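Local coordinates for vacuolar protein sorting-associated protein VTA1 (Saccharomyces cerevisiae, PDB 2RKK) that takes part in the multivesicular body sorting pathway of endosomes, probably as a regulator of the ATPase Vps4 in the ESCRT machinery, at residues I24-Q29 with T82-Q87; Y31-I36 with T51-T56; F97-Y102 with D127-I132; C131-W136 with S147-I152. One frame throughout, in Å; residues are numbered along the deposited sequence.

Contact 1: I24-Q29 with T82-Q87; sequences IGYYLQ and TLIHDQ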
loop_
_atom_site.group_PDB
_atom_site.type_symbol
_atom_site.label_atom_id
_atom_site.label_comp_id
_atom_site.label_asym_id
_atom_site.label_seq_id
_atom_site.Cartn_x
_atom_site.Cartn_y
_atom_site.Cartn_z
ATOM N N ILE A 24 4.576 2.336 -3.432
ATOM C CA ILE A 24 5.143 1.250 -4.229
ATOM C C ILE A 24 5.751 1.853 -5.510
ATOM O O ILE A 24 6.949 1.714 -5.753
ATOM C CB ILE A 24 4.066 0.186 -4.643
ATOM C CG1 ILE A 24 3.198 -0.223 -3.449
ATOM C CG2 ILE A 24 4.748 -1.058 -5.156
ATOM C CD1 ILE A 24 3.917 -1.018 -2.398
ATOM N N GLY A 25 4.923 2.529 -6.307
ATOM C CA GLY A 25 5.395 3.119 -7.545
ATOM C C GLY A 25 6.543 4.078 -7.328
ATOM O O GLY A 25 7.354 4.315 -8.231
ATOM N N TYR A 26 6.609 4.645 -6.125
ATOM C CA TYR A 26 7.679 5.575 -5.784
ATOM C C TYR A 26 9.006 4.833 -5.913
ATOM O O TYR A 26 9.869 5.199 -6.710
ATOM C CB TYR A 26 7.501 6.068 -4.347
ATOM C CG TYR A 26 8.692 6.815 -3.783
ATOM C CD1 TYR A 26 9.074 8.074 -4.304
ATOM C CD2 TYR A 26 9.397 6.299 -2.681
ATOM C CE1 TYR A 26 10.122 8.808 -3.734
ATOM C CE2 TYR A 26 10.442 7.012 -2.103
ATOM C CZ TYR A 26 10.801 8.272 -2.628
ATOM O OH TYR A 26 11.813 9.002 -2.035
ATOM N N TYR A 27 9.132 3.772 -5.122
ATOM C CA TYR A 27 10.323 2.945 -5.096
ATOM C C TYR A 27 10.628 2.241 -6.401
ATOM O O TYR A 27 11.801 2.004 -6.723
ATOM C CB TYR A 27 10.215 1.970 -3.936
ATOM C CG TYR A 27 10.403 2.693 -2.628
ATOM C CD1 TYR A 27 9.381 2.776 -1.680
ATOM C CD2 TYR A 27 11.614 3.307 -2.337
ATOM C CE1 TYR A 27 9.577 3.452 -0.467
ATOM C CE2 TYR A 27 11.817 3.979 -1.144
ATOM C CZ TYR A 27 10.807 4.046 -0.217
ATOM O OH TYR A 27 11.049 4.693 0.968
ATOM N N LEU A 28 9.582 1.906 -7.149
ATOM C CA LEU A 28 9.773 1.276 -8.445
ATOM C C LEU A 28 10.522 2.261 -9.310
ATOM O O LEU A 28 11.391 1.883 -10.089
ATOM C CB LEU A 28 8.430 0.964 -9.083
ATOM C CG LEU A 28 7.865 -0.390 -8.692
ATOM C CD1 LEU A 28 6.535 -0.627 -9.406
ATOM C CD2 LEU A 28 8.882 -1.460 -9.052
ATOM N N GLN A 29 10.201 3.540 -9.160
ATOM C CA GLN A 29 10.842 4.566 -9.974
ATOM C C GLN A 29 12.273 4.773 -9.595
ATOM O O GLN A 29 13.166 4.835 -10.443
ATOM C CB GLN A 29 10.098 5.882 -9.828
ATOM C CG GLN A 29 8.771 5.869 -10.509
ATOM C CD GLN A 29 7.909 7.011 -10.077
ATOM O OE1 GLN A 29 8.094 8.142 -10.511
ATOM N NE2 GLN A 29 6.961 6.726 -9.189
ATOM N N THR A 82 7.349 7.984 7.464
ATOM C CA THR A 82 8.313 6.981 7.895
ATOM C C THR A 82 8.638 5.924 6.852
ATOM O O THR A 82 9.714 5.331 6.877
ATOM C CB THR A 82 7.807 6.289 9.160
ATOM O OG1 THR A 82 6.410 6.579 9.331
ATOM C CG2 THR A 82 8.578 6.771 10.363
ATOM N N LEU A 83 7.702 5.698 5.935
ATOM C CA LEU A 83 7.867 4.722 4.861
ATOM C C LEU A 83 8.702 5.298 3.733
ATOM O O LEU A 83 9.039 4.596 2.790
ATOM C CB LEU A 83 6.506 4.320 4.299
ATOM C CG LEU A 83 5.699 3.340 5.123
ATOM C CD1 LEU A 83 4.360 3.096 4.460
ATOM C CD2 LEU A 83 6.487 2.051 5.250
ATOM N N ILE A 84 9.009 6.584 3.828
ATOM C CA ILE A 84 9.805 7.245 2.813
ATOM C C ILE A 84 11.121 7.704 3.417
ATOM O O ILE A 84 12.112 7.901 2.710
ATOM C CB ILE A 84 9.089 8.469 2.240
ATOM C CG1 ILE A 84 7.688 8.082 1.781
ATOM C CG2 ILE A 84 9.865 9.015 1.048
ATOM C CD1 ILE A 84 6.893 9.266 1.266
ATOM N N HIS A 85 11.127 7.876 4.732
ATOM C CA HIS A 85 12.331 8.302 5.420
ATOM C C HIS A 85 13.082 7.135 6.057
ATOM O O HIS A 85 14.306 7.178 6.143
ATOM C CB HIS A 85 11.999 9.379 6.467
ATOM C CG HIS A 85 11.515 10.663 5.865
ATOM N ND1 HIS A 85 12.220 11.341 4.892
ATOM C CD2 HIS A 85 10.381 11.375 6.070
ATOM C CE1 HIS A 85 11.540 12.411 4.521
ATOM N NE2 HIS A 85 10.419 12.454 5.221
ATOM N N ASP A 86 12.364 6.093 6.481
ATOM C CA ASP A 86 13.003 4.922 7.103
ATOM C C ASP A 86 13.146 3.776 6.103
ATOM O O ASP A 86 12.237 2.962 5.952
ATOM C CB ASP A 86 12.190 4.421 8.300
ATOM C CG ASP A 86 12.966 3.424 9.162
ATOM O OD1 ASP A 86 13.845 2.717 8.639
ATOM O OD2 ASP A 86 12.688 3.349 10.371
ATOM N N GLN A 87 14.294 3.696 5.439
ATOM C CA GLN A 87 14.520 2.651 4.446
ATOM C C GLN A 87 14.331 1.231 4.989
ATOM O O GLN A 87 14.123 0.285 4.222
ATOM C CB GLN A 87 15.911 2.825 3.835
ATOM C CG GLN A 87 16.062 4.147 3.105
ATOM C CD GLN A 87 14.971 4.373 2.062
ATOM O OE1 GLN A 87 14.963 3.732 1.009
ATOM N NE2 GLN A 87 14.036 5.275 2.359
#
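Tyr-27 makes a buried polar contact here, its phenol running from helix 22-36 to Leu-83 and Gln-87 at the short helix 82-85 and the start of helix 87-110. With CG anti to the carbonyl carbon (chi1 -73°), the ring extends across, and Tyr-27 OH donates to Leu-83 O at 2.7 Å, the carbonyl oxygen lying at the ring edge, near its plane. Gln-87 NE2 gives the same hydroxyl a second, weak bond, 3.3 Å from Tyr-27 OH; the amide plane is turned 53° from the ring. In this all-helical domain, which carries the MIT motif, the bonds, one firm and one weak, tie helix 22-36 to helix 82-85 and to the first residue of helix 87-110. Gln-87 OE1 faces a different partner and is hydrogen-bonded to Trp-136 NE1. Beside the phenol, the outer end of Tyr-26 crosses Ile-84 at a slant, CG2 of Ile-84 lying 3.8 Å from Tyr-26 CE2. Tyr-26 CD2 also sits over the centre of the Tyr-27 ring, and Phe-60 of helix 44-62 stacks on Tyr-26.

Contact 2: Y31-I36 with T51-T56; sequences YAVELI and TELLDT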
loop_
_atom_site.group_PDB
_atom_site.type_symbol
_atom_site.label_atom_id
_atom_site.label_comp_id
_atom_site.label_asym_id
_atom_site.label_seq_id
_atom_site.Cartn_x
_atom_site.Cartn_y
_atom_site.Cartn_z
ATOM N N TYR A 31 14.100 2.805 -8.251
ATOM C CA TYR A 31 14.789 1.615 -8.709
ATOM C C TYR A 31 15.155 1.834 -10.193
ATOM O O TYR A 31 16.337 1.805 -10.544
ATOM C CB TYR A 31 13.875 0.380 -8.476
ATOM C CG TYR A 31 14.312 -0.916 -9.153
ATOM C CD1 TYR A 31 15.666 -1.296 -9.201
ATOM C CD2 TYR A 31 13.369 -1.755 -9.766
ATOM C CE1 TYR A 31 16.075 -2.466 -9.854
ATOM C CE2 TYR A 31 13.760 -2.931 -10.413
ATOM C CZ TYR A 31 15.124 -3.271 -10.455
ATOM O OH TYR A 31 15.555 -4.400 -11.118
ATOM N N ALA A 32 14.157 2.096 -11.043
ATOM C CA ALA A 32 14.388 2.336 -12.473
ATOM C C ALA A 32 15.467 3.391 -12.687
ATOM O O ALA A 32 16.255 3.317 -13.625
ATOM C CB ALA A 32 13.102 2.779 -13.157
ATOM N N VAL A 33 15.499 4.381 -11.812
ATOM C CA VAL A 33 16.489 5.430 -11.927
ATOM C C VAL A 33 17.895 4.842 -11.788
ATOM O O VAL A 33 18.729 5.048 -12.661
ATOM C CB VAL A 33 16.274 6.519 -10.854
ATOM C CG1 VAL A 33 17.182 7.687 -11.102
ATOM C CG2 VAL A 33 14.829 6.973 -10.869
ATOM N N GLU A 34 18.150 4.103 -10.706
ATOM C CA GLU A 34 19.462 3.492 -10.456
ATOM C C GLU A 34 19.821 2.544 -11.583
ATOM O O GLU A 34 20.987 2.355 -11.934
ATOM C CB GLU A 34 19.448 2.736 -9.124
ATOM C CG GLU A 34 18.897 3.582 -7.994
ATOM C CD GLU A 34 19.483 3.252 -6.630
ATOM O OE1 GLU A 34 19.684 2.044 -6.343
ATOM O OE2 GLU A 34 19.725 4.213 -5.841
ATOM N N LEU A 35 18.793 1.960 -12.161
ATOM C CA LEU A 35 18.970 1.040 -13.257
ATOM C C LEU A 35 19.546 1.748 -14.492
ATOM O O LEU A 35 20.407 1.206 -15.174
ATOM C CB LEU A 35 17.623 0.415 -13.587
ATOM C CG LEU A 35 17.607 -1.062 -13.904
ATOM C CD1 LEU A 35 18.259 -1.883 -12.813
ATOM C CD2 LEU A 35 16.182 -1.447 -14.109
ATOM N N ILE A 36 19.065 2.959 -14.768
ATOM C CA ILE A 36 19.508 3.767 -15.913
ATOM C C ILE A 36 20.891 4.382 -15.673
ATOM O O ILE A 36 21.773 4.332 -16.533
ATOM C CB ILE A 36 18.480 4.911 -16.191
ATOM C CG1 ILE A 36 17.180 4.292 -16.712
ATOM C CG2 ILE A 36 19.053 5.948 -17.174
ATOM C CD1 ILE A 36 16.000 5.234 -16.759
ATOM N N THR A 51 16.008 12.134 -15.503
ATOM C CA THR A 51 15.546 13.462 -15.086
ATOM C C THR A 51 14.057 13.478 -14.768
ATOM O O THR A 51 13.630 13.993 -13.725
ATOM C CB THR A 51 15.819 14.514 -16.187
ATOM O OG1 THR A 51 17.226 14.575 -16.461
ATOM C CG2 THR A 51 15.329 15.895 -15.753
ATOM N N GLU A 52 13.272 12.907 -15.674
ATOM C CA GLU A 52 11.828 12.847 -15.504
ATOM C C GLU A 52 11.517 12.059 -14.249
ATOM O O GLU A 52 10.679 12.465 -13.440
ATOM C CB GLU A 52 11.203 12.183 -16.726
ATOM C CG GLU A 52 9.699 12.254 -16.758
ATOM C CD GLU A 52 9.154 11.979 -18.144
ATOM O OE1 GLU A 52 7.919 12.113 -18.330
ATOM O OE2 GLU A 52 9.955 11.630 -19.052
ATOM N N LEU A 53 12.214 10.935 -14.090
ATOM C CA LEU A 53 12.035 10.070 -12.922
ATOM C C LEU A 53 12.393 10.804 -11.617
ATOM O O LEU A 53 11.589 10.829 -10.681
ATOM C CB LEU A 53 12.866 8.787 -13.096
ATOM C CG LEU A 53 12.169 7.677 -13.911
ATOM C CD1 LEU A 53 13.163 6.605 -14.377
ATOM C CD2 LEU A 53 11.087 7.051 -13.025
ATOM N N LEU A 54 13.581 11.409 -11.568
ATOM C CA LEU A 54 14.028 12.148 -10.385
ATOM C C LEU A 54 13.090 13.296 -10.028
ATOM O O LEU A 54 12.875 13.624 -8.850
ATOM C CB LEU A 54 15.439 12.704 -10.594
ATOM C CG LEU A 54 16.553 11.663 -10.526
ATOM C CD1 LEU A 54 17.863 12.221 -11.019
ATOM C CD2 LEU A 54 16.664 11.177 -9.104
ATOM N N ASP A 55 12.545 13.919 -11.064
ATOM C CA ASP A 55 11.627 15.026 -10.895
ATOM C C ASP A 55 10.397 14.519 -10.167
ATOM O O ASP A 55 9.956 15.092 -9.166
ATOM C CB ASP A 55 11.219 15.562 -12.255
ATOM C CG ASP A 55 10.558 16.905 -12.162
ATOM O OD1 ASP A 55 9.614 17.053 -11.358
ATOM O OD2 ASP A 55 10.990 17.814 -12.895
ATOM N N THR A 56 9.838 13.430 -10.678
ATOM C CA THR A 56 8.652 12.849 -10.071
ATOM C C THR A 56 8.968 12.387 -8.662
ATOM O O THR A 56 8.239 12.693 -7.714
ATOM C CB THR A 56 8.179 11.651 -10.855
ATOM O OG1 THR A 56 8.275 11.929 -12.257
ATOM C CG2 THR A 56 6.747 11.357 -10.508
#
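Helices 31-36 and 51-56 run nearly antiparallel, at 149° with axes 9.6 Å apart, and come nearest at Val-33 and Leu-53, whose CA atoms are 6.5 Å apart. The two side chains point at the opposing helix and lie side by side, running oppositely. Val-33 straddles two leucines: with CG1 anti to the backbone N (chi1 -172°), CG2 falls opposite the carbonyl carbon and meets Leu-53 CB at 3.5 Å, while CG1 lies 4.1 Å from CD2 of Leu-54, a side chain roughly perpendicular to that of Val-33. This is the apolar seam between consecutive antiparallel helices, 22-36 and 44-62, of the kind found in MIT-type helical bundles. Leu-53 CD1 reaches further, to 4.0 Å from Ala-32 CB and 3.9 Å from Ile-36 CD1, so one methyl bridges successive turns of helix 22-36. With Val-33 cut back to an alanine, both methyls are lost, and a gap would probably open between helix 22-36 and the pair Leu-53 and Leu-54. Ile-36 continues the seam onto Met-46 and Leu-49, and Ala-32 backs onto Val-9 and Val-10 of helix 2-18. At the outer margin, Leu-54 belongs to the exposed side of helix 44-62.

Contact 3: F97-Y102 with D127-I132; sequences FTMSLY and DLFSCI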
loop_
_atom_site.group_PDB
_atom_site.type_symbol
_atom_site.label_atom_id
_atom_site.label_comp_id
_atom_site.label_asym_id
_atom_site.label_seq_id
_atom_site.Cartn_x
_atom_site.Cartn_y
_atom_site.Cartn_z
ATOM N N PHE A 97 4.144 -6.453 0.813
ATOM C CA PHE A 97 3.221 -6.257 -0.290
ATOM C C PHE A 97 3.564 -7.197 -1.450
ATOM O O PHE A 97 2.701 -7.948 -1.926
ATOM C CB PHE A 97 3.262 -4.820 -0.795
ATOM C CG PHE A 97 2.532 -4.629 -2.093
ATOM C CD1 PHE A 97 1.187 -4.259 -2.106
ATOM C CD2 PHE A 97 3.174 -4.879 -3.304
ATOM C CE1 PHE A 97 0.488 -4.146 -3.304
ATOM C CE2 PHE A 97 2.491 -4.773 -4.507
ATOM C CZ PHE A 97 1.140 -4.402 -4.506
ATOM N N THR A 98 4.815 -7.139 -1.917
ATOM C CA THR A 98 5.274 -7.987 -3.034
ATOM C C THR A 98 5.058 -9.472 -2.772
ATOM O O THR A 98 4.706 -10.239 -3.672
ATOM C CB THR A 98 6.783 -7.802 -3.332
ATOM O OG1 THR A 98 7.035 -6.447 -3.717
ATOM C CG2 THR A 98 7.220 -8.737 -4.484
ATOM N N MET A 99 5.278 -9.869 -1.528
ATOM C CA MET A 99 5.135 -11.259 -1.148
ATOM C C MET A 99 3.664 -11.684 -1.221
ATOM O O MET A 99 3.353 -12.738 -1.764
ATOM C CB MET A 99 5.719 -11.455 0.254
ATOM C CG MET A 99 6.237 -12.851 0.544
ATOM S SD MET A 99 7.450 -13.493 -0.681
ATOM C CE MET A 99 8.853 -12.438 -0.346
ATOM N N SER A 100 2.748 -10.862 -0.724
ATOM C CA SER A 100 1.344 -11.248 -0.780
ATOM C C SER A 100 0.901 -11.430 -2.229
ATOM O O SER A 100 0.108 -12.322 -2.554
ATOM C CB SER A 100 0.491 -10.205 -0.058
ATOM O OG SER A 100 0.809 -10.188 1.332
ATOM N N LEU A 101 1.430 -10.590 -3.107
ATOM C CA LEU A 101 1.109 -10.693 -4.524
ATOM C C LEU A 101 1.731 -11.981 -5.106
ATOM O O LEU A 101 1.051 -12.781 -5.761
ATOM C CB LEU A 101 1.649 -9.464 -5.258
ATOM C CG LEU A 101 1.856 -9.592 -6.756
ATOM C CD1 LEU A 101 0.586 -10.035 -7.430
ATOM C CD2 LEU A 101 2.334 -8.275 -7.281
ATOM N N TYR A 102 3.027 -12.165 -4.852
ATOM C CA TYR A 102 3.752 -13.337 -5.326
ATOM C C TYR A 102 3.021 -14.635 -4.920
ATOM O O TYR A 102 2.657 -15.454 -5.768
ATOM C CB TYR A 102 5.184 -13.340 -4.757
ATOM C CG TYR A 102 6.008 -14.554 -5.142
ATOM C CD1 TYR A 102 6.410 -14.755 -6.463
ATOM C CD2 TYR A 102 6.344 -15.519 -4.193
ATOM C CE1 TYR A 102 7.124 -15.889 -6.841
ATOM C CE2 TYR A 102 7.058 -16.660 -4.552
ATOM C CZ TYR A 102 7.442 -16.840 -5.882
ATOM O OH TYR A 102 8.116 -17.987 -6.251
ATOM N N ASP A 127 9.990 -7.636 -11.094
ATOM C CA ASP A 127 10.456 -6.262 -10.917
ATOM C C ASP A 127 10.382 -5.788 -9.460
ATOM O O ASP A 127 11.249 -5.048 -8.999
ATOM C CB ASP A 127 9.672 -5.289 -11.807
ATOM C CG ASP A 127 9.928 -5.504 -13.310
ATOM O OD1 ASP A 127 11.087 -5.759 -13.702
ATOM O OD2 ASP A 127 8.965 -5.402 -14.097
ATOM N N LEU A 128 9.339 -6.184 -8.738
ATOM C CA LEU A 128 9.213 -5.799 -7.335
ATOM C C LEU A 128 10.373 -6.430 -6.578
ATOM O O LEU A 128 11.102 -5.750 -5.853
ATOM C CB LEU A 128 7.886 -6.291 -6.738
ATOM C CG LEU A 128 6.646 -5.616 -7.310
ATOM C CD1 LEU A 128 5.403 -6.356 -6.841
ATOM C CD2 LEU A 128 6.609 -4.160 -6.867
ATOM N N PHE A 129 10.533 -7.741 -6.736
ATOM C CA PHE A 129 11.631 -8.435 -6.079
ATOM C C PHE A 129 12.972 -7.779 -6.429
ATOM O O PHE A 129 13.773 -7.478 -5.547
ATOM C CB PHE A 129 11.644 -9.921 -6.467
ATOM C CG PHE A 129 10.613 -10.745 -5.736
ATOM C CD1 PHE A 129 9.777 -11.624 -6.422
ATOM C CD2 PHE A 129 10.467 -10.628 -4.351
ATOM C CE1 PHE A 129 8.806 -12.371 -5.732
ATOM C CE2 PHE A 129 9.503 -11.369 -3.655
ATOM C CZ PHE A 129 8.671 -12.242 -4.348
ATOM N N SER A 130 13.201 -7.541 -7.718
ATOM C CA SER A 130 14.440 -6.915 -8.183
ATOM C C SER A 130 14.665 -5.552 -7.552
ATOM O O SER A 130 15.799 -5.173 -7.220
ATOM C CB SER A 130 14.412 -6.748 -9.693
ATOM O OG SER A 130 14.289 -8.003 -10.320
ATOM N N CYS A 131 13.573 -4.812 -7.416
ATOM C CA CYS A 131 13.599 -3.490 -6.832
ATOM C C CYS A 131 14.084 -3.617 -5.397
ATOM O O CYS A 131 15.060 -2.979 -5.013
ATOM C CB CYS A 131 12.193 -2.884 -6.900
ATOM S SG CYS A 131 11.932 -1.418 -5.899
ATOM N N ILE A 132 13.416 -4.465 -4.616
ATOM C CA ILE A 132 13.791 -4.689 -3.224
ATOM C C ILE A 132 15.282 -5.058 -3.062
ATOM O O ILE A 132 15.968 -4.512 -2.201
ATOM C CB ILE A 132 12.903 -5.790 -2.599
ATOM C CG1 ILE A 132 11.462 -5.287 -2.524
ATOM C CG2 ILE A 132 13.438 -6.175 -1.222
ATOM C CD1 ILE A 132 10.414 -6.376 -2.526
#
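Phe-129 lies between Thr-98, Met-99 and Tyr-102, each meeting the ring differently. Thr-98 CG2 sits over one face in a CH-pi contact, 3.7 Å from the Phe-129 ring centroid and 16° off the normal. Tyr-102 makes a T-shaped pair with it: the edge of Phe-129 points at the Tyr-102 face, with the centroids 5.1 Å apart and the planes at 76°. At the ring edge is Met-99, bent back at chi2 and chi3, which brings Met-99 CE to 3.5 Å from Phe-129 CE2 and SD into an edge-on Met-aromatic contact. Thr-98 also slides alongside Leu-128, its CG2 3.4 Å from Leu-128 CB, and its OG1 is hydrogen-bonded back to Met-94 O, a bond that probably holds the rotation placing the methyl toward the ring. On the other flank Leu-128 CD1 meets Leu-101 CD2 at 3.6 Å and the edge of the Phe-97 ring, while Ile-132 CD1 packs on Thr-98. Segments 97-102 and 127-132 run antiparallel at 152°, their axes 10.1 Å apart. Helix 22-36 covers Phe-97 and Leu-128 through Ile-24, helix 142-163 covers Phe-129 and Tyr-102, and Met-80 of the second subunit packs on Phe-97 and Leu-101.

Contact 4: C131-W136 with S147-I152; sequences CILHLW and SLQKRI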
loop_
_atom_site.group_PDB
_atom_site.type_symbol
_atom_site.label_atom_id
_atom_site.label_comp_id
_atom_site.label_asym_id
_atom_site.label_seq_id
_atom_site.Cartn_x
_atom_site.Cartn_y
_atom_site.Cartn_z
ATOM N N CYS A 131 13.573 -4.812 -7.416
ATOM C CA CYS A 131 13.599 -3.490 -6.832
ATOM C C CYS A 131 14.084 -3.617 -5.397
ATOM O O CYS A 131 15.060 -2.979 -5.013
ATOM C CB CYS A 131 12.193 -2.884 -6.900
ATOM S SG CYS A 131 11.932 -1.418 -5.899
ATOM N N ILE A 132 13.416 -4.465 -4.616
ATOM C CA ILE A 132 13.791 -4.689 -3.224
ATOM C C ILE A 132 15.282 -5.058 -3.062
ATOM O O ILE A 132 15.968 -4.512 -2.201
ATOM C CB ILE A 132 12.903 -5.790 -2.599
ATOM C CG1 ILE A 132 11.462 -5.287 -2.524
ATOM C CG2 ILE A 132 13.438 -6.175 -1.222
ATOM C CD1 ILE A 132 10.414 -6.376 -2.526
ATOM N N LEU A 133 15.778 -5.972 -3.893
ATOM C CA LEU A 133 17.174 -6.380 -3.809
ATOM C C LEU A 133 18.153 -5.260 -4.161
ATOM O O LEU A 133 19.183 -5.080 -3.501
ATOM C CB LEU A 133 17.457 -7.571 -4.728
ATOM C CG LEU A 133 16.777 -8.901 -4.430
ATOM C CD1 LEU A 133 16.857 -9.787 -5.649
ATOM C CD2 LEU A 133 17.410 -9.569 -3.220
ATOM N N HIS A 134 17.837 -4.508 -5.206
ATOM C CA HIS A 134 18.709 -3.438 -5.646
ATOM C C HIS A 134 18.750 -2.252 -4.686
ATOM O O HIS A 134 19.827 -1.821 -4.282
ATOM C CB HIS A 134 18.297 -2.973 -7.047
ATOM C CG HIS A 134 19.245 -1.981 -7.660
ATOM N ND1 HIS A 134 19.839 -2.190 -8.886
ATOM C CD2 HIS A 134 19.659 -0.757 -7.244
ATOM C CE1 HIS A 134 20.574 -1.135 -9.199
ATOM N NE2 HIS A 134 20.482 -0.250 -8.222
ATOM N N LEU A 135 17.593 -1.733 -4.299
ATOM C CA LEU A 135 17.588 -0.582 -3.414
ATOM C C LEU A 135 18.147 -0.856 -2.029
ATOM O O LEU A 135 18.826 -0.009 -1.447
ATOM C CB LEU A 135 16.170 -0.003 -3.287
ATOM C CG LEU A 135 15.594 0.624 -4.560
ATOM C CD1 LEU A 135 14.242 1.229 -4.272
ATOM C CD2 LEU A 135 16.548 1.673 -5.093
ATOM N N TRP A 136 17.895 -2.052 -1.512
ATOM C CA TRP A 136 18.334 -2.382 -0.165
ATOM C C TRP A 136 19.225 -3.604 -0.048
ATOM O O TRP A 136 18.821 -4.595 0.542
ATOM C CB TRP A 136 17.090 -2.561 0.706
ATOM C CG TRP A 136 16.198 -1.362 0.651
ATOM C CD1 TRP A 136 16.481 -0.126 1.133
ATOM C CD2 TRP A 136 14.889 -1.274 0.071
ATOM N NE1 TRP A 136 15.438 0.732 0.896
ATOM C CE2 TRP A 136 14.441 0.053 0.244
ATOM C CE3 TRP A 136 14.048 -2.186 -0.577
ATOM C CZ2 TRP A 136 13.189 0.497 -0.207
ATOM C CZ3 TRP A 136 12.803 -1.748 -1.023
ATOM C CH2 TRP A 136 12.387 -0.421 -0.835
ATOM N N SER A 147 16.773 -16.062 -0.945
ATOM C CA SER A 147 15.363 -16.419 -1.011
ATOM C C SER A 147 14.691 -15.644 -2.134
ATOM O O SER A 147 14.004 -16.219 -2.971
ATOM C CB SER A 147 14.674 -16.112 0.317
ATOM O OG SER A 147 15.307 -16.796 1.388
ATOM N N LEU A 148 14.911 -14.333 -2.140
ATOM C CA LEU A 148 14.343 -13.463 -3.147
ATOM C C LEU A 148 14.900 -13.754 -4.514
ATOM O O LEU A 148 14.159 -13.760 -5.487
ATOM C CB LEU A 148 14.606 -12.009 -2.810
ATOM C CG LEU A 148 13.955 -11.555 -1.511
ATOM C CD1 LEU A 148 14.217 -10.059 -1.332
ATOM C CD2 LEU A 148 12.457 -11.845 -1.565
ATOM N N GLN A 149 16.204 -13.997 -4.601
ATOM C CA GLN A 149 16.800 -14.286 -5.899
ATOM C C GLN A 149 16.167 -15.558 -6.443
ATOM O O GLN A 149 16.049 -15.716 -7.653
ATOM C CB GLN A 149 18.305 -14.481 -5.780
ATOM C CG GLN A 149 19.017 -13.350 -5.110
ATOM C CD GLN A 149 20.520 -13.557 -5.096
ATOM O OE1 GLN A 149 21.016 -14.636 -4.736
ATOM N NE2 GLN A 149 21.257 -12.522 -5.489
ATOM N N LYS A 150 15.743 -16.453 -5.550
ATOM C CA LYS A 150 15.118 -17.717 -5.960
ATOM C C LYS A 150 13.687 -17.500 -6.429
ATOM O O LYS A 150 13.220 -18.159 -7.358
ATOM C CB LYS A 150 15.095 -18.736 -4.805
ATOM C CG LYS A 150 16.465 -19.169 -4.258
ATOM C CD LYS A 150 17.259 -20.051 -5.219
ATOM C CE LYS A 150 18.784 -19.922 -4.999
ATOM N NZ LYS A 150 19.237 -20.108 -3.577
ATOM N N ARG A 151 12.986 -16.585 -5.766
ATOM C CA ARG A 151 11.608 -16.291 -6.131
ATOM C C ARG A 151 11.571 -15.674 -7.518
ATOM O O ARG A 151 10.673 -15.956 -8.308
ATOM C CB ARG A 151 10.972 -15.375 -5.096
ATOM C CG ARG A 151 10.815 -16.057 -3.756
ATOM C CD ARG A 151 9.900 -15.256 -2.876
ATOM N NE ARG A 151 10.500 -14.833 -1.610
ATOM C CZ ARG A 151 10.583 -15.605 -0.531
ATOM N NH1 ARG A 151 10.106 -16.843 -0.565
ATOM N NH2 ARG A 151 11.118 -15.129 0.590
ATOM N N ILE A 152 12.559 -14.843 -7.819
ATOM C CA ILE A 152 12.631 -14.237 -9.125
ATOM C C ILE A 152 12.848 -15.335 -10.146
ATOM O O ILE A 152 12.155 -15.392 -11.160
ATOM C CB ILE A 152 13.780 -13.231 -9.216
ATOM C CG1 ILE A 152 13.485 -12.052 -8.289
ATOM C CG2 ILE A 152 13.979 -12.802 -10.660
ATOM C CD1 ILE A 152 14.564 -10.997 -8.227
#
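Ile-132 opens this apolar contact, turning CG2 toward Leu-148 CD1 at 4.0 Å; the two side chains are roughly perpendicular, and CG2 is set anti to the Ile-132 backbone N by a chi1 of -66°. Leu-133 follows and carries most of the contact, dividing its two methyls between two turns of the facing helix. Its CD2 lies alongside Leu-148, 3.7 Å from both Leu-148 CB and Leu-148 CD1, as the two leucines pass with their tips pointing contrary ways. Its CD1 goes the other way, meeting Ile-152 CD1 tip to tip at 3.7 Å and brushing the aliphatic Gln-149 CG at 4.2 Å. An alanine in place of Leu-133 is likely to leave Leu-148 and Ile-152 without their common neighbour and open a gap between the helices. The pair is an antiparallel hairpin of consecutive helices, 116-135 and 142-163; the segments 131-135 and 147-152 are 10.6 Å apart between axes and inclined at 143°. Ile-140 of the intervening loop covers Ile-132 and Leu-133. Further along, His-134 and Leu-135 turn to helix 22-36, where the His-134 ring meets Tyr-31 and Leu-135 packs on Tyr-27 and Glu-34. Helix 116-135 ends at Leu-135, and Trp-136, the first residue to leave helical geometry, makes an edge-to-face ring contact with Tyr-27.

Overall arrangement
Contact 3, about 6 Å from the chain centre to its own centre, is the innermost and the richest in aromatic groups. Contact 4 shares Cys-131 and Ile-132 with it on helix 116-135 but is partly buried and purely aliphatic in its close packing; Arg-151 joins the two by lying against Met-99, Tyr-102 and Phe-129. Contacts 1 and 2 both use helix 22-36, and contact 2 is nested along the chain within the loop that contact 1 closes; Gln-29 packs on Leu-53 and Thr-56 between them. Contact 1 alone of the four is bridged by hydrogen bonds, whereas contact 2 is apolar with an exposed margin. Contacts 1 and 3 also touch the second subunit.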